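Local coordinates for allergen Bos d 2 (Bos taurus, PDB 4WFV), which is a secreted lipocalin allergen of cattle dander that probably carries pheromones or other small odorants, at residues Leu35-Tyr39 and Met113-Leu117. Residues are numbered along the deposited sequence; the frame is centred on the assembly and turned at random.
Sequences LRNYY and MTEGL
L35 meets M113 through sulfur: its CD1 lies 3.7 Å from M113 SD, with CB equally near. M113 bends at its last torsion, which turns CE back to within 3.6 Å of L35 O. R36 turns away, its NE giving a hydrogen bond to Y38 OH and NH1 a salt bridge to E146. L35 O also accepts a hydrogen bond from a water (2.7 Å), which in turn takes the N-H of N37 and donates to E115 OE2 at 3.0 Å; one water thus ties the backbone of 35-39 to the carboxylate. Y39 OH donates to E115 OE1 (2.7 Å) on the syn side, 32° out of the carboxylate plane, while ring and carboxylate planes stand 81° apart. T100 OG1 also bonds OE1, so both carboxylate oxygens are held in a buried setting. Over one ring face sits L117, its CD2 3.9 Å from the Y39 ring centroid and 19° off the normal, a CH-pi contact. The nearest CA atoms, those of Y39 and L117, are 8.0 Å apart and no backbone bond joins the segments, so side chains and water bridge 35-39, leading into strand 38-45, and strand 110-118 across the interior of the lipocalin beta-barrel, whose calyx typically holds small ligands.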
# COMPACT_ATOMS: atom_id res chain seq x y z
N LEU A 35 0.44 7.18 -7.30
CA LEU A 35 0.43 6.02 -6.40
C LEU A 35 0.93 6.37 -5.02
O LEU A 35 1.31 5.48 -4.26
CB LEU A 35 1.28 4.87 -6.97
CG LEU A 35 0.93 4.53 -8.43
CD1 LEU A 35 1.76 3.35 -8.94
CD2 LEU A 35 -0.57 4.27 -8.57
N ARG A 36 0.92 7.65 -4.68
CA ARG A 36 1.12 8.07 -3.29
C ARG A 36 -0.26 8.26 -2.66
O ARG A 36 -0.95 9.25 -2.92
CB ARG A 36 1.91 9.36 -3.23
CG ARG A 36 2.47 9.67 -1.84
CD ARG A 36 3.15 11.02 -1.85
NE ARG A 36 3.73 11.42 -0.58
CZ ARG A 36 5.02 11.31 -0.26
NH1 ARG A 36 5.87 10.74 -1.10
NH2 ARG A 36 5.47 11.75 0.90
N ASN A 37 -0.67 7.27 -1.88
CA ASN A 37 -2.05 7.19 -1.42
C ASN A 37 -2.07 7.06 0.09
O ASN A 37 -1.43 6.17 0.66
CB ASN A 37 -2.74 6.00 -2.08
CG ASN A 37 -2.56 5.98 -3.59
OD1 ASN A 37 -2.23 4.94 -4.18
ND2 ASN A 37 -2.74 7.14 -4.23
N TYR A 38 -2.79 7.97 0.74
CA TYR A 38 -2.80 8.03 2.19
C TYR A 38 -3.94 7.20 2.77
O TYR A 38 -5.08 7.66 2.91
CB TYR A 38 -2.86 9.49 2.66
CG TYR A 38 -1.70 10.33 2.17
CD1 TYR A 38 -0.45 10.26 2.78
CD2 TYR A 38 -1.86 11.20 1.09
CE1 TYR A 38 0.62 11.04 2.33
CE2 TYR A 38 -0.79 11.98 0.63
CZ TYR A 38 0.44 11.89 1.26
OH TYR A 38 1.50 12.65 0.82
N TYR A 39 -3.60 5.95 3.11
CA TYR A 39 -4.57 4.98 3.62
C TYR A 39 -5.30 5.49 4.84
O TYR A 39 -4.73 6.18 5.67
CB TYR A 39 -3.85 3.69 4.01
CG TYR A 39 -3.60 2.74 2.87
CD1 TYR A 39 -2.61 3.01 1.92
CD2 TYR A 39 -4.33 1.57 2.74
CE1 TYR A 39 -2.37 2.13 0.87
CE2 TYR A 39 -4.09 0.68 1.69
CZ TYR A 39 -3.11 0.97 0.76
OH TYR A 39 -2.90 0.07 -0.27
N MET A 113 6.15 -1.70 -6.60
CA MET A 113 6.18 -0.87 -5.40
C MET A 113 5.65 -1.62 -4.18
O MET A 113 5.00 -2.66 -4.28
CB MET A 113 5.39 0.43 -5.61
CG MET A 113 3.92 0.24 -5.77
SD MET A 113 3.04 1.82 -5.85
CE MET A 113 3.01 2.35 -4.14
N THR A 114 5.99 -1.09 -3.02
CA THR A 114 5.40 -1.59 -1.78
C THR A 114 4.88 -0.45 -0.96
O THR A 114 5.26 0.71 -1.16
CB THR A 114 6.43 -2.34 -0.91
OG1 THR A 114 7.50 -1.45 -0.58
CG2 THR A 114 6.97 -3.60 -1.63
N GLU A 115 3.99 -0.80 -0.03
CA GLU A 115 3.47 0.14 0.95
C GLU A 115 3.60 -0.47 2.33
O GLU A 115 3.28 -1.67 2.52
CB GLU A 115 2.01 0.47 0.66
CG GLU A 115 1.83 1.13 -0.70
CD GLU A 115 0.40 1.14 -1.18
OE1 GLU A 115 -0.29 0.12 -1.04
OE2 GLU A 115 -0.04 2.19 -1.70
N GLY A 116 4.07 0.32 3.28
CA GLY A 116 4.22 -0.13 4.66
C GLY A 116 3.23 0.62 5.53
O GLY A 116 3.36 1.83 5.72
N LEU A 117 2.26 -0.11 6.06
CA LEU A 117 1.17 0.48 6.83
C LEU A 117 1.35 0.10 8.30
O LEU A 117 1.90 -0.96 8.61
CB LEU A 117 -0.18 -0.05 6.34
CG LEU A 117 -0.48 -0.14 4.85
CD1 LEU A 117 -1.93 -0.60 4.64
CD2 LEU A 117 -0.28 1.19 4.19
O HOH W 1 1.03 4.95 -1.58